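Local coordinates for BSU-2 beta-lactamase (Bacillus subtilis, PDB 6W5E), which probably hydrolyses the beta-lactam ring of beta-lactam antibiotics as a serine-active class D beta-lactamase of the penicillin-binding-protein superfamily, at residues D41-T46 with F240-D245; L32-M37 with F50-L55. All blocks are in the same frame, centred on the assembly; numbering follows the deposited sequence.

Interaction 1: residues D41-T46 with F240-D245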
loop_
_atom_site.group_PDB
_atom_site.type_symbol
_atom_site.label_atom_id
_atom_site.label_comp_id
_atom_site.label_asym_id
_atom_site.label_seq_id
_atom_site.Cartn_x
_atom_site.Cartn_y
_atom_site.Cartn_z
ATOM N N ASP A 41 22.027 6.572 1.845
ATOM C CA ASP A 41 22.743 5.317 2.061
ATOM C C ASP A 41 21.826 4.108 2.176
ATOM O O ASP A 41 22.316 2.976 2.168
ATOM C CB ASP A 41 23.779 5.392 3.196
ATOM C CG ASP A 41 23.176 5.542 4.574
ATOM O OD1 ASP A 41 21.954 5.406 4.770
ATOM O OD2 ASP A 41 23.977 5.802 5.498
ATOM N N GLU A 42 20.514 4.313 2.243
ATOM C CA GLU A 42 19.586 3.199 2.180
ATOM C C GLU A 42 19.438 2.659 0.767
ATOM O O GLU A 42 18.939 1.542 0.596
ATOM C CB GLU A 42 18.208 3.638 2.666
ATOM C CG GLU A 42 18.170 4.141 4.088
ATOM C CD GLU A 42 18.326 3.048 5.112
ATOM O OE1 GLU A 42 18.084 1.866 4.790
ATOM O OE2 GLU A 42 18.654 3.388 6.265
ATOM N N PHE A 43 19.868 3.425 -0.237
ATOM C CA PHE A 43 19.688 3.094 -1.644
ATOM C C PHE A 43 21.001 3.044 -2.402
ATOM O O PHE A 43 20.989 3.080 -3.637
ATOM C CB PHE A 43 18.803 4.139 -2.324
ATOM C CG PHE A 43 17.406 4.177 -1.806
ATOM C CD1 PHE A 43 16.421 3.386 -2.378
ATOM C CD2 PHE A 43 17.072 5.011 -0.750
ATOM C CE1 PHE A 43 15.135 3.431 -1.906
ATOM C CE2 PHE A 43 15.787 5.055 -0.270
ATOM C CZ PHE A 43 14.820 4.265 -0.846
ATOM N N LYS A 44 22.136 2.994 -1.705
ATOM C CA LYS A 44 23.417 3.057 -2.401
ATOM C C LYS A 44 23.586 1.919 -3.397
ATOM O O LYS A 44 24.306 2.078 -4.393
ATOM C CB LYS A 44 24.568 3.091 -1.396
ATOM C CG LYS A 44 24.647 1.873 -0.504
ATOM N N ASP A 45 22.914 0.786 -3.175
ATOM C CA ASP A 45 22.998 -0.354 -4.077
ATOM C C ASP A 45 21.647 -0.710 -4.697
ATOM O O ASP A 45 21.484 -1.811 -5.234
ATOM C CB ASP A 45 23.603 -1.564 -3.360
ATOM C CG ASP A 45 25.102 -1.429 -3.150
ATOM O OD1 ASP A 45 25.517 -0.798 -2.151
ATOM O OD2 ASP A 45 25.865 -1.951 -3.991
ATOM N N THR A 46 20.685 0.207 -4.665
ATOM C CA THR A 46 19.320 -0.086 -5.077
ATOM C C THR A 46 18.785 1.069 -5.908
ATOM O O THR A 46 18.980 2.234 -5.559
ATOM C CB THR A 46 18.446 -0.251 -3.830
ATOM O OG1 THR A 46 18.978 -1.296 -3.010
ATOM C CG2 THR A 46 17.036 -0.618 -4.211
ATOM N N PHE A 240 4.194 7.563 3.921
ATOM C CA PHE A 240 5.411 7.158 3.222
ATOM C C PHE A 240 5.110 6.266 2.023
ATOM O O PHE A 240 4.127 5.509 2.002
ATOM C CB PHE A 240 6.411 6.447 4.157
ATOM C CG PHE A 240 5.848 5.211 4.796
ATOM C CD1 PHE A 240 5.806 4.009 4.099
ATOM C CD2 PHE A 240 5.353 5.250 6.091
ATOM C CE1 PHE A 240 5.249 2.871 4.670
ATOM C CE2 PHE A 240 4.811 4.110 6.671
ATOM C CZ PHE A 240 4.764 2.923 5.958
ATOM N N VAL A 241 6.001 6.344 1.034
ATOM C CA VAL A 241 6.015 5.442 -0.110
ATOM C C VAL A 241 7.463 5.111 -0.425
ATOM O O VAL A 241 8.283 6.014 -0.630
ATOM C CB VAL A 241 5.354 6.088 -1.344
ATOM C CG1 VAL A 241 5.644 5.288 -2.608
ATOM C CG2 VAL A 241 3.851 6.196 -1.145
ATOM N N THR A 242 7.773 3.821 -0.485
ATOM C CA THR A 242 9.070 3.331 -0.928
ATOM C C THR A 242 8.865 2.407 -2.116
ATOM O O THR A 242 7.958 1.569 -2.109
ATOM C CB THR A 242 9.764 2.577 0.199
ATOM O OG1 THR A 242 9.884 3.453 1.320
ATOM C CG2 THR A 242 11.155 2.101 -0.231
ATOM N N ASN A 243 9.696 2.577 -3.145
ATOM C CA ASN A 243 9.587 1.776 -4.357
ATOM C C ASN A 243 10.996 1.474 -4.850
ATOM O O ASN A 243 11.844 2.371 -4.872
ATOM C CB ASN A 243 8.778 2.549 -5.414
ATOM C CG ASN A 243 8.955 2.009 -6.807
ATOM O OD1 ASN A 243 9.816 2.475 -7.550
ATOM N ND2 ASN A 243 8.137 1.029 -7.180
ATOM N N VAL A 244 11.252 0.213 -5.218
ATOM C CA VAL A 244 12.603 -0.262 -5.513
ATOM C C VAL A 244 12.573 -1.281 -6.650
ATOM O O VAL A 244 11.560 -1.939 -6.908
ATOM C CB VAL A 244 13.297 -0.894 -4.273
ATOM C CG1 VAL A 244 13.574 0.143 -3.198
ATOM C CG2 VAL A 244 12.461 -2.047 -3.717
ATOM N N ASP A 245 13.729 -1.434 -7.306
ATOM C CA ASP A 245 13.959 -2.516 -8.260
ATOM C C ASP A 245 14.414 -3.779 -7.532
ATOM O O ASP A 245 15.461 -4.354 -7.849
ATOM C CB ASP A 245 14.962 -2.074 -9.347
ATOM C CG ASP A 245 16.409 -2.011 -8.846
ATOM O OD1 ASP A 245 16.626 -1.649 -7.673
ATOM O OD2 ASP A 245 17.336 -2.319 -9.637
#
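The central antiparallel sheet of the penicillin-binding-protein/beta-lactamase fold is met here by the N-terminal loop. Phe43 touches Thr242 and Val244 of strand 236-244, and Thr46 touches Val244 and Asp245 just past the strand. Phe43 and Thr46 are the two ends of a type I beta turn, closed by the bond from Thr46 N to Phe43 O (3.1 Å). The Phe43 ring presents its edge to the strand. Phe43 CE1 lies 3.9 Å from Val244 CG1, and Phe43 CZ lies 4.3 Å from Thr242 CG2, both near the ring plane. The ring is also stacked with Tyr63 and touches Ile254 of helix 248-261. Thr46 turns its methyl to the strand. With CG2 anti to the backbone N, Thr46 CG2 reaches Val244 CG1 at 3.7 Å. Thr46 CG2 also sits 3.6 Å from Asp245 OD1, a carboxylate oxygen that takes a hydrogen bond from Asp47 N. Thr242 OG1 likewise has its partner outside the contact, in Thr255 OG1. No hydrogen bond joins the two segments. The contact is therefore held by van der Waals packing of one ring edge and three methyl groups, while Thr242 OG1 and Asp245 OD1 bond to Thr255 and Asp47.

Interaction 2: residues L32-M37 with F50-L55; sequences LNVSKM and FILHDL
The second strand of the six-stranded antiparallel sheet, 48-54, carries this contact, in which Leu32, Val34 and Met37 of the N-terminal segment pack on Leu52. The segment makes a short 3-10 turn at residues 34-36. An Asx turn opens it in the conformer given for Asn33, one of two: Asn33 OD1 accepts from Ser35 N at 3.0 Å and also from Ser35 OG.

Leu52 CD2 is the meeting point. Leu32 CD2 and Val34 CG1 each approach Leu52 CD2 to 3.9 Å. Met37 SD comes to 3.7 Å from Leu52 CD2, the Met37 side chain crossing that of Leu52 at about a right angle. A bend at the last torsion of Met37 (chi3 61°) brings Met37 CE to 4.2 Å from Phe50 CE2. Tyr262 touches both Leu32 and Met37, and Phe61 of strand 59-63 touches Val34.

At the other end the contact becomes polar. Asp54 OD2 lies 3.3 Å from Leu32 O, but both are acceptors and no bond forms. Asp54 OD2 is hydrogen-bonded to His31 NE2 as well as to a water, and Leu32 O accepts from Tyr238 OH. Asp54 OD1 accepts from Lys57 N. The water bridges the two segments, accepting from Val34 N at 2.9 Å and donating to Asp54 OD2 at 2.8 Å.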
loop_
_atom_site.group_PDB
_atom_site.type_symbol
_atom_site.label_atom_id
_atom_site.label_comp_id
_atom_site.label_asym_id
_atom_site.label_seq_id
_atom_site.Cartn_x
_atom_site.Cartn_y
_atom_site.Cartn_z
ATOM N N LEU A 32 9.806 15.717 13.765
ATOM C CA LEU A 32 10.701 15.504 12.633
ATOM C C LEU A 32 10.384 16.480 11.509
ATOM O O LEU A 32 9.265 16.504 10.985
ATOM C CB LEU A 32 10.588 14.074 12.119
ATOM C CG LEU A 32 11.316 13.823 10.794
ATOM C CD1 LEU A 32 12.818 13.896 10.994
ATOM C CD2 LEU A 32 10.929 12.474 10.221
ATOM N N ASN A 33 11.329 17.307 11.236
ATOM C CA ASN A 33 11.269 18.219 10.058
ATOM C C ASN A 33 11.854 17.446 8.738
ATOM O O ASN A 33 13.101 17.169 8.542
ATOM C CB ASN A 33 12.143 19.430 10.345
ATOM C CG ASN A 33 12.165 20.439 9.225
ATOM O OD1 ASN A 33 11.820 20.160 8.124
ATOM N ND2 ASN A 33 12.596 21.640 9.540
ATOM N N VAL A 34 10.936 17.126 7.830
ATOM C CA VAL A 34 11.331 16.267 6.716
ATOM C C VAL A 34 12.235 16.975 5.724
ATOM O O VAL A 34 12.901 16.313 4.922
ATOM C CB VAL A 34 10.127 15.599 6.024
ATOM C CG1 VAL A 34 9.295 14.844 7.039
ATOM C CG2 VAL A 34 9.299 16.627 5.256
ATOM N N SER A 35 12.291 18.302 5.760
ATOM C CA SER A 35 13.168 19.028 4.853
ATOM C C SER A 35 14.634 18.903 5.236
ATOM O O SER A 35 15.493 19.358 4.477
ATOM C CB SER A 35 12.748 20.496 4.782
ATOM O OG SER A 35 13.128 21.170 5.964
ATOM N N LYS A 36 14.941 18.281 6.372
ATOM C CA LYS A 36 16.313 18.156 6.847
ATOM C C LYS A 36 16.905 16.764 6.648
ATOM O O LYS A 36 18.068 16.556 7.002
ATOM C CB LYS A 36 16.386 18.535 8.328
ATOM C CG LYS A 36 16.062 19.991 8.610
ATOM C CD LYS A 36 17.157 20.651 9.430
ATOM C CE LYS A 36 16.806 22.095 9.768
ATOM N NZ LYS A 36 16.573 22.276 11.234
ATOM N N MET A 37 16.160 15.821 6.077
ATOM C CA MET A 37 16.556 14.419 6.072
ATOM C C MET A 37 17.506 14.086 4.925
ATOM O O MET A 37 17.629 14.815 3.939
ATOM C CB MET A 37 15.345 13.504 5.918
ATOM C CG MET A 37 14.223 13.743 6.878
ATOM S SD MET A 37 12.816 12.747 6.349
ATOM C CE MET A 37 13.474 11.083 6.450
ATOM N N PHE A 50 12.043 7.165 -2.206
ATOM C CA PHE A 50 11.407 7.227 -0.897
ATOM C C PHE A 50 10.743 8.587 -0.763
ATOM O O PHE A 50 11.357 9.614 -1.070
ATOM C CB PHE A 50 12.446 7.063 0.225
ATOM C CG PHE A 50 11.885 7.262 1.610
ATOM C CD1 PHE A 50 11.110 6.276 2.208
ATOM C CD2 PHE A 50 12.149 8.423 2.318
ATOM C CE1 PHE A 50 10.606 6.456 3.473
ATOM C CE2 PHE A 50 11.645 8.605 3.596
ATOM C CZ PHE A 50 10.879 7.623 4.173
ATOM N N ILE A 51 9.495 8.585 -0.298
ATOM C CA ILE A 51 8.711 9.799 -0.110
ATOM C C ILE A 51 8.158 9.797 1.304
ATOM O O ILE A 51 7.595 8.790 1.745
ATOM C CB ILE A 51 7.551 9.881 -1.118
ATOM C CG1 ILE A 51 8.068 9.750 -2.552
ATOM C CG2 ILE A 51 6.798 11.186 -0.907
ATOM C CD1 ILE A 51 7.049 9.212 -3.505
ATOM N N LEU A 52 8.310 10.918 2.014
ATOM C CA LEU A 52 7.791 11.051 3.372
ATOM C C LEU A 52 7.059 12.377 3.486
ATOM O O LEU A 52 7.648 13.438 3.246
ATOM C CB LEU A 52 8.910 10.960 4.414
ATOM C CG LEU A 52 8.438 10.850 5.869
ATOM C CD1 LEU A 52 7.647 9.561 6.087
ATOM C CD2 LEU A 52 9.624 10.942 6.826
ATOM N N HIS A 53 5.783 12.318 3.853
ATOM C CA HIS A 53 4.952 13.504 3.993
ATOM C C HIS A 53 4.571 13.715 5.453
ATOM O O HIS A 53 3.985 12.827 6.079
ATOM C CB HIS A 53 3.681 13.402 3.153
ATOM C CG HIS A 53 2.785 14.593 3.287
ATOM N ND1 HIS A 53 2.997 15.760 2.589
ATOM C CD2 HIS A 53 1.707 14.815 4.078
ATOM C CE1 HIS A 53 2.074 16.643 2.923
ATOM N NE2 HIS A 53 1.281 16.096 3.827
ATOM N N ASP A 54 4.881 14.905 5.970
ATOM C CA ASP A 54 4.509 15.354 7.308
ATOM C C ASP A 54 3.085 15.904 7.257
ATOM O O ASP A 54 2.845 16.967 6.670
ATOM C CB ASP A 54 5.503 16.444 7.706
ATOM C CG ASP A 54 5.334 16.938 9.136
ATOM O OD1 ASP A 54 4.209 16.910 9.680
ATOM O OD2 ASP A 54 6.343 17.418 9.703
ATOM N N LEU A 55 2.135 15.186 7.871
ATOM C CA LEU A 55 0.737 15.611 7.816
ATOM C C LEU A 55 0.505 16.904 8.595
ATOM O O LEU A 55 -0.198 17.801 8.118
ATOM C CB LEU A 55 -0.176 14.491 8.312
ATOM C CG LEU A 55 -0.351 13.346 7.308
ATOM C CD1 LEU A 55 -0.852 12.081 8.000
ATOM C CD2 LEU A 55 -1.293 13.774 6.179
HETATM O O HOH W 1 8.358 18.402 8.070
#

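From the N terminus, the chain passes 32-37, then 41-46, and enters strand 48-54, where 50-55 closes the short loop of interaction 2. The chain then runs through most of the domain before 240-245 returns to 41-46 and closes the long loop of interaction 1. The two loops cross, since 41-46 lies between the segments of interaction 2 while its partner 240-245 lies beyond them. Their strands, 48-54 and 236-244, are antiparallel neighbours in one sheet, and Val241 O probably accepts a hydrogen bond from Ile51 N. Phe43 of interaction 1 also packs on Phe50 of interaction 2. Together the contacts lay the N-terminal segment along one face of the sheet.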